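Local coordinates for uncharacterized protein (Mycobacterium smegmatis, PDB 4TMD) that is of unknown function, a DUF5642 family member probably exported to the cell envelope and probably related in fold to Mog1p/PsbP-like proteins, at residues A[73-78]-A[165-170]; A[131-136]-A[148-153]. One frame throughout, in Å; residues are numbered along the deposited sequence.

Contact 1 (A[73-78]-A[165-170])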
ATOM      1  N   ALA A  73      10.727  -6.151  -1.055  1.00 14.68           N
ATOM      2  CA  ALA A  73      10.875  -4.731  -1.382  1.00 14.28           C
ATOM      3  C   ALA A  73      12.025  -4.528  -2.356  1.00 19.17           C
ATOM      4  O   ALA A  73      12.964  -5.327  -2.390  1.00 20.59           O
ATOM      5  CB  ALA A  73      11.087  -3.926  -0.124  1.00 20.02           C
ATOM      6  N   ALA A  74      11.946  -3.475  -3.164  1.00 13.85           N
ATOM      7  CA  ALA A  74      12.978  -3.199  -4.168  1.00 16.18           C
ATOM      8  C   ALA A  74      13.182  -1.710  -4.327  1.00 20.46           C
ATOM      9  O   ALA A  74      12.216  -0.955  -4.356  1.00 18.50           O
ATOM     10  CB  ALA A  74      12.612  -3.794  -5.497  1.00 12.87           C
ATOM     11  N   GLU A  75      14.438  -1.292  -4.461  1.00 18.85           N
ATOM     12  CA  GLU A  75      14.749   0.112  -4.696  1.00 18.34           C
ATOM     13  C   GLU A  75      15.597   0.233  -5.942  1.00 22.17           C
ATOM     14  O   GLU A  75      16.592  -0.478  -6.076  1.00 18.30           O
ATOM     15  CB  GLU A  75      15.477   0.713  -3.495  1.00 21.50           C
ATOM     16  CG  GLU A  75      14.725   0.524  -2.197  1.00 25.57           C
ATOM     17  CD  GLU A  75      15.190   1.475  -1.111  1.00 35.15           C
ATOM     18  OE1 GLU A  75      16.274   2.066  -1.264  1.00 37.57           O
ATOM     19  OE2 GLU A  75      14.456   1.648  -0.117  1.00 41.51           O
ATOM     20  N   GLY A  76      15.190   1.111  -6.857  1.00 21.15           N
ATOM     21  CA  GLY A  76      15.921   1.321  -8.098  1.00 19.88           C
ATOM     22  C   GLY A  76      15.087   2.085  -9.108  1.00 26.66           C
ATOM     23  O   GLY A  76      13.877   2.182  -8.942  1.00 23.41           O
ATOM     24  N   GLU A  77      15.728   2.605 -10.156  1.00 23.05           N
ATOM     25  CA  GLU A  77      15.078   3.470 -11.137  1.00 22.41           C
ATOM     26  C   GLU A  77      14.330   4.625 -10.449  1.00 24.73           C
ATOM     27  O   GLU A  77      13.263   5.033 -10.894  1.00 28.44           O
ATOM     28  CB  GLU A  77      14.113   2.668 -12.023  1.00 26.97           C
ATOM     29  CG  GLU A  77      14.770   1.616 -12.936  1.00 37.62           C
ATOM     30  CD  GLU A  77      15.422   2.214 -14.186  1.00 48.33           C
ATOM     31  OE1 GLU A  77      15.086   3.364 -14.553  1.00 58.83           O
ATOM     32  OE2 GLU A  77      16.271   1.529 -14.806  1.00 52.42           O
ATOM     33  N   GLY A  78      14.875   5.121  -9.346  1.00 17.08           N
ATOM     34  CA  GLY A  78      14.297   6.265  -8.666  1.00 22.57           C
ATOM     35  C   GLY A  78      13.038   5.973  -7.869  1.00 21.44           C
ATOM     36  O   GLY A  78      12.389   6.894  -7.364  1.00 16.67           O
ATOM     37  N   ASN A 165       6.760   4.516  -4.029  1.00 15.55           N
ATOM     38  CA  ASN A 165       7.064   5.923  -3.734  1.00 16.74           C
ATOM     39  C   ASN A 165       8.368   6.359  -4.417  1.00 22.62           C
ATOM     40  O   ASN A 165       9.243   5.531  -4.650  1.00 17.81           O
ATOM     41  CB  ASN A 165       7.152   6.136  -2.219  1.00 16.60           C
ATOM     42  CG  ASN A 165       8.363   5.465  -1.611  1.00 21.64           C
ATOM     43  OD1 ASN A 165       8.307   4.314  -1.205  1.00 28.07           O
ATOM     44  ND2 ASN A 165       9.476   6.175  -1.571  1.00 24.69           N
ATOM     45  N   PRO A 166       8.494   7.658  -4.750  1.00 24.53           N
ATOM     46  CA  PRO A 166       9.778   8.147  -5.272  1.00 19.27           C
ATOM     47  C   PRO A 166      10.866   7.999  -4.213  1.00 21.53           C
ATOM     48  O   PRO A 166      10.578   8.232  -3.035  1.00 23.16           O
ATOM     49  CB  PRO A 166       9.517   9.636  -5.562  1.00 19.28           C
ATOM     50  CG  PRO A 166       8.046   9.851  -5.385  1.00 24.68           C
ATOM     51  CD  PRO A 166       7.557   8.759  -4.472  1.00 17.26           C
ATOM     52  N   LEU A 167      12.071   7.595  -4.603  1.00 23.25           N
ATOM     53  CA  LEU A 167      13.203   7.698  -3.694  1.00 21.23           C
ATOM     54  C   LEU A 167      13.511   9.189  -3.551  1.00 35.74           C
ATOM     55  O   LEU A 167      13.683   9.892  -4.550  1.00 34.36           O
ATOM     56  CB  LEU A 167      14.426   6.955  -4.213  1.00 27.04           C
ATOM     57  CG  LEU A 167      14.380   5.432  -4.315  1.00 23.38           C
ATOM     58  CD1 LEU A 167      15.617   4.910  -5.042  1.00 31.34           C
ATOM     59  CD2 LEU A 167      14.275   4.801  -2.932  1.00 27.87           C
ATOM     60  N   VAL A 168      13.527   9.674  -2.320  1.00 26.66           N
ATOM     61  CA  VAL A 168      13.924  11.045  -2.043  1.00 32.48           C
ATOM     62  C   VAL A 168      15.293  10.993  -1.403  1.00 40.77           C
ATOM     63  O   VAL A 168      15.436  10.661  -0.221  1.00 36.36           O
ATOM     64  CB  VAL A 168      12.919  11.767  -1.129  1.00 35.53           C
ATOM     65  CG1 VAL A 168      13.442  13.161  -0.766  1.00 40.76           C
ATOM     66  CG2 VAL A 168      11.552  11.856  -1.810  1.00 36.96           C
ATOM     67  N   LEU A 169      16.307  11.261  -2.214  1.00 25.83           N
ATOM     68  CA  LEU A 169      17.673  11.133  -1.756  1.00 28.66           C
ATOM     69  C   LEU A 169      18.290  12.526  -1.669  1.00 40.75           C
ATOM     70  O   LEU A 169      17.941  13.392  -2.473  1.00 30.76           O
ATOM     71  CB  LEU A 169      18.477  10.234  -2.691  1.00 32.31           C
ATOM     72  CG  LEU A 169      17.886   8.837  -2.908  1.00 42.45           C
ATOM     73  CD1 LEU A 169      18.833   7.968  -3.732  1.00 33.26           C
ATOM     74  CD2 LEU A 169      17.541   8.156  -1.586  1.00 40.10           C
ATOM     75  N   PRO A 170      19.196  12.745  -0.689  1.00 33.47           N
ATOM     76  CA  PRO A 170      19.846  14.043  -0.497  1.00 36.95           C
ATOM     77  C   PRO A 170      20.422  14.567  -1.810  1.00 30.92           C
ATOM     78  O   PRO A 170      21.258  13.881  -2.398  1.00 35.56           O
ATOM     79  CB  PRO A 170      20.965  13.734   0.511  1.00 34.22           C
ATOM     80  CG  PRO A 170      20.483  12.548   1.264  1.00 32.61           C
ATOM     81  CD  PRO A 170      19.688  11.739   0.274  1.00 33.24           C
TER
HETATM   82  O   HOH W   1      13.262   9.440  -6.958  1.00 26.41           O
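Gly78 and Leu167 join the tight turn between strands 67-76 and 79-88 to the end of strand 158-166, a surface contact where these strands end, at the margin of the antiparallel sheet. The single direct hydrogen bond between the segments runs from Leu167 N to Gly78 O at 2.9 Å, and it is nearly straight at the hydrogen (168°). The donor nevertheless stands well above the carbonyl plane, 47° out of it, rather than on a lone pair. Water 1 gives a hydrogen to the same Gly78 O at 2.7 Å, so the glycine carbonyl accepts from both backbone and solvent; the water's approach to Leu167 O, at 2.5 Å, is doubtfully short. Beside this polar link, the Leu167 side chain leans over the turn. With CG anti to its own carbonyl carbon (chi1 -67°), Leu167 packs CD1 4.0 Å from Gly78 C while its CD2 rests 3.8 Å from Glu75 OE1. That carboxylate also forms a long, weak ion pair with Arg80, on the strand lying between the two segments in the sheet. The chemistry implies a junction held chiefly through the backbone, with a water on the glycine carbonyl and one leucine supplying most of the apolar packing.

Contact 2 (A[131-136]-A[148-153])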
ATOM      1  N   THR A 131      -4.788   4.006  -4.206  1.00 11.08           N
ATOM      2  CA  THR A 131      -4.828   5.425  -3.845  1.00 17.31           C
ATOM      3  C   THR A 131      -3.491   6.103  -4.070  1.00 19.59           C
ATOM      4  O   THR A 131      -2.448   5.459  -4.197  1.00 17.01           O
ATOM      5  CB  THR A 131      -5.257   5.688  -2.355  1.00 18.36           C
ATOM      6  OG1 THR A 131      -4.372   5.016  -1.453  1.00 21.00           O
ATOM      7  CG2 THR A 131      -6.694   5.241  -2.093  1.00 23.61           C
ATOM      8  N   HIS A 132      -3.561   7.427  -4.129  1.00 15.80           N
ATOM      9  CA  HIS A 132      -2.410   8.282  -4.303  1.00 12.61           C
ATOM     10  C   HIS A 132      -2.420   9.267  -3.140  1.00 20.52           C
ATOM     11  O   HIS A 132      -3.349  10.063  -2.995  1.00 20.65           O
ATOM     12  CB  HIS A 132      -2.492   8.999  -5.644  1.00 18.70           C
ATOM     13  CG  HIS A 132      -1.347   9.918  -5.926  1.00 24.05           C
ATOM     14  ND1 HIS A 132      -1.431  10.945  -6.847  1.00 22.10           N
ATOM     15  CD2 HIS A 132      -0.080   9.950  -5.448  1.00 22.90           C
ATOM     16  CE1 HIS A 132      -0.275  11.574  -6.910  1.00 28.24           C
ATOM     17  NE2 HIS A 132       0.567  10.993  -6.074  1.00 25.16           N
ATOM     18  N   ARG A 133      -1.417   9.174  -2.289  1.00 12.38           N
ATOM     19  CA  ARG A 133      -1.275  10.079  -1.161  1.00 16.34           C
ATOM     20  C   ARG A 133      -0.198  11.123  -1.464  1.00 24.76           C
ATOM     21  O   ARG A 133       0.936  10.775  -1.811  1.00 22.09           O
ATOM     22  CB  ARG A 133      -0.923   9.301   0.111  1.00 16.88           C
ATOM     23  CG  ARG A 133      -1.868   8.126   0.409  1.00 24.15           C
ATOM     24  CD  ARG A 133      -1.461   7.330   1.678  1.00 25.18           C
ATOM     25  NE  ARG A 133      -1.551   8.150   2.886  1.00 26.42           N
ATOM     26  CZ  ARG A 133      -2.677   8.372   3.564  1.00 31.41           C
ATOM     27  NH1 ARG A 133      -3.826   7.826   3.170  1.00 22.12           N
ATOM     28  NH2 ARG A 133      -2.651   9.137   4.644  1.00 20.74           N
ATOM     29  N   ILE A 134      -0.549  12.398  -1.340  1.00 18.25           N
ATOM     30  CA  ILE A 134       0.430  13.483  -1.493  1.00 20.99           C
ATOM     31  C   ILE A 134       0.445  14.302  -0.220  1.00 29.22           C
ATOM     32  O   ILE A 134      -0.497  15.049   0.031  1.00 26.45           O
ATOM     33  CB  ILE A 134       0.100  14.394  -2.674  1.00 25.43           C
ATOM     34  CG1 ILE A 134      -0.114  13.563  -3.935  1.00 27.73           C
ATOM     35  CG2 ILE A 134       1.215  15.401  -2.908  1.00 34.95           C
ATOM     36  CD1 ILE A 134      -1.343  13.981  -4.713  1.00 37.80           C
ATOM     37  N   ILE A 135       1.495  14.156   0.587  1.00 27.22           N
ATOM     38  CA  ILE A 135       1.510  14.779   1.912  1.00 33.21           C
ATOM     39  C   ILE A 135       2.668  15.745   2.122  1.00 38.08           C
ATOM     40  O   ILE A 135       3.825  15.402   1.896  1.00 37.07           O
ATOM     41  CB  ILE A 135       1.592  13.738   3.043  1.00 33.24           C
ATOM     42  CG1 ILE A 135       0.673  12.540   2.776  1.00 39.17           C
ATOM     43  CG2 ILE A 135       1.265  14.394   4.381  1.00 34.61           C
ATOM     44  CD1 ILE A 135      -0.774  12.910   2.629  1.00 33.35           C
ATOM     45  N   GLN A 136       2.349  16.946   2.582  1.00 33.09           N
ATOM     46  CA  GLN A 136       3.371  17.927   2.913  1.00 39.79           C
ATOM     47  C   GLN A 136       3.456  18.068   4.429  1.00 51.48           C
ATOM     48  O   GLN A 136       2.447  18.340   5.087  1.00 36.42           O
ATOM     49  CB  GLN A 136       3.057  19.269   2.258  1.00 42.28           C
ATOM     50  CG  GLN A 136       4.091  20.337   2.511  1.00 56.21           C
ATOM     51  CD  GLN A 136       3.897  21.550   1.629  1.00 58.59           C
ATOM     52  OE1 GLN A 136       2.884  21.679   0.939  1.00 72.95           O
ATOM     53  NE2 GLN A 136       4.874  22.445   1.637  1.00 69.65           N
ATOM     54  N   LEU A 148       3.148   8.915  -2.286  1.00 22.65           N
ATOM     55  CA  LEU A 148       3.138   7.472  -2.555  1.00 19.91           C
ATOM     56  C   LEU A 148       1.861   6.997  -3.235  1.00 22.99           C
ATOM     57  O   LEU A 148       0.827   7.677  -3.213  1.00 21.75           O
ATOM     58  CB  LEU A 148       3.368   6.675  -1.259  1.00 21.96           C
ATOM     59  CG  LEU A 148       2.373   6.675  -0.093  1.00 25.39           C
ATOM     60  CD1 LEU A 148       1.204   5.744  -0.347  1.00 27.64           C
ATOM     61  CD2 LEU A 148       3.064   6.291   1.206  1.00 30.78           C
ATOM     62  N   TYR A 149       1.963   5.826  -3.857  1.00 18.69           N
ATOM     63  CA  TYR A 149       0.822   5.097  -4.369  1.00 18.43           C
ATOM     64  C   TYR A 149       0.670   3.811  -3.566  1.00 23.54           C
ATOM     65  O   TYR A 149       1.666   3.185  -3.188  1.00 21.36           O
ATOM     66  CB  TYR A 149       0.986   4.801  -5.852  1.00 16.18           C
ATOM     67  CG  TYR A 149       0.871   6.020  -6.725  1.00 20.51           C
ATOM     68  CD1 TYR A 149      -0.315   6.310  -7.381  1.00 22.45           C
ATOM     69  CD2 TYR A 149       1.948   6.895  -6.898  1.00 23.30           C
ATOM     70  CE1 TYR A 149      -0.428   7.420  -8.190  1.00 24.60           C
ATOM     71  CE2 TYR A 149       1.835   8.020  -7.718  1.00 22.52           C
ATOM     72  CZ  TYR A 149       0.643   8.271  -8.353  1.00 25.67           C
ATOM     73  OH  TYR A 149       0.503   9.372  -9.174  1.00 26.62           O
ATOM     74  N   ASN A 150      -0.581   3.460  -3.275  1.00 15.42           N
ATOM     75  CA  ASN A 150      -0.947   2.277  -2.505  1.00 20.53           C
ATOM     76  C   ASN A 150      -1.908   1.448  -3.330  1.00 17.16           C
ATOM     77  O   ASN A 150      -2.892   1.986  -3.829  1.00 17.69           O
ATOM     78  CB  ASN A 150      -1.656   2.655  -1.200  1.00 25.93           C
ATOM     79  CG  ASN A 150      -0.754   2.628  -0.010  1.00 37.00           C
ATOM     80  OD1 ASN A 150       0.103   1.753   0.120  1.00 52.06           O
ATOM     81  ND2 ASN A 150      -0.944   3.584   0.890  1.00 43.92           N
ATOM     82  N   TYR A 151      -1.665   0.151  -3.446  1.00 15.22           N
ATOM     83  CA  TYR A 151      -2.629  -0.716  -4.116  1.00 11.83           C
ATOM     84  C   TYR A 151      -2.887  -1.873  -3.186  1.00 18.89           C
ATOM     85  O   TYR A 151      -1.962  -2.501  -2.683  1.00 12.11           O
ATOM     86  CB  TYR A 151      -2.130  -1.193  -5.482  1.00 13.41           C
ATOM     87  CG  TYR A 151      -1.847  -0.031  -6.399  1.00 16.93           C
ATOM     88  CD1 TYR A 151      -2.840   0.474  -7.227  1.00 18.73           C
ATOM     89  CD2 TYR A 151      -0.598   0.591  -6.407  1.00 16.17           C
ATOM     90  CE1 TYR A 151      -2.597   1.565  -8.048  1.00 18.95           C
ATOM     91  CE2 TYR A 151      -0.348   1.685  -7.236  1.00 13.19           C
ATOM     92  CZ  TYR A 151      -1.346   2.159  -8.050  1.00 17.25           C
ATOM     93  OH  TYR A 151      -1.109   3.244  -8.872  1.00 20.73           O
ATOM     94  N   VAL A 152      -4.163  -2.127  -2.947  1.00 12.29           N
ATOM     95  CA  VAL A 152      -4.587  -3.126  -1.995  1.00 12.30           C
ATOM     96  C   VAL A 152      -5.441  -4.176  -2.686  1.00 14.76           C
ATOM     97  O   VAL A 152      -6.369  -3.817  -3.413  1.00 15.42           O
ATOM     98  CB  VAL A 152      -5.412  -2.470  -0.867  1.00 13.72           C
ATOM     99  CG1 VAL A 152      -6.043  -3.545   0.041  1.00 16.22           C
ATOM    100  CG2 VAL A 152      -4.556  -1.519  -0.072  1.00 14.56           C
ATOM    101  N   ALA A 153      -5.139  -5.453  -2.466  1.00 13.83           N
ATOM    102  CA  ALA A 153      -6.014  -6.524  -2.939  1.00 11.81           C
ATOM    103  C   ALA A 153      -6.481  -7.358  -1.769  1.00 19.20           C
ATOM    104  O   ALA A 153      -5.671  -7.810  -0.969  1.00 19.10           O
ATOM    105  CB  ALA A 153      -5.308  -7.402  -3.960  1.00 13.68           C
TER
HETATM  106  O   HOH W   2      -5.118   1.802  -1.815  1.00 22.40           O
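The imidazole of His132 lies between two neighbours: Tyr149 OH sits over one face and Ile134 CG1 over the opposite one, while Leu148 O lies at its edge, in the ring plane, 3.3 Å from His132 CD2. His132 and Tyr149 form a non-hydrogen-bonded pair of the antiparallel beta hairpin made by strands 127-137 and 145-155, and their rings make an offset stack, centroids 4.0 Å apart and planes only 6° from parallel. His132 has CG anti to the backbone N (chi1 180°), which carries its ring across to Tyr149 and places CD2 over the phenol face. A hydrogen bond from NE2 to Glu147 probably limits rotation of the imidazole, and helix 179-194 touches the tyrosine through Thr179. Hydrogen-bonded pairs flank the stack. Arg133 N donates to Leu148 O at 2.9 Å and Leu148 N returns a bond to Arg133 O, while Thr131 and Asn150 exchange a similar pair.

The other face of the sheet carries Thr131, Arg133, Leu148 and Asn150. Arg133 and Leu148 run side by side, with CD of the arginine 3.7 Å from Leu148 CD1, before the guanidinium reaches Ala56 O through NH1. Asn150 OD1 bonds Thr163 on the next strand, and its CB lies 3.6 Å from Thr131 OG1. Water 2 donates to Asn150 O at 3.0 Å and makes a weak 3.3 Å bond with Thr131 OG1.

How the contacts relate
The two contacts belong to one antiparallel sheet, and their centres lie about 15 Å apart. Strand 145-155 of contact 2 is followed in the chain by strand 158-166 of contact 1, and these are neighbours in the sheet; the contacts meet there, where Asn165 CB packs 3.9 Å from Leu148 CB. Along the chain, 73-78 comes first, then 131-136 and 148-153, and finally 165-170, so the hairpin of contact 2 falls wholly between the partners of contact 1. Contact 2 pairs adjacent strands nearer the centre of the chain, whereas contact 1 reaches past the start of strand 79-88, which lies between its two strands, tying an early turn to a late strand of the DUF5642 domain.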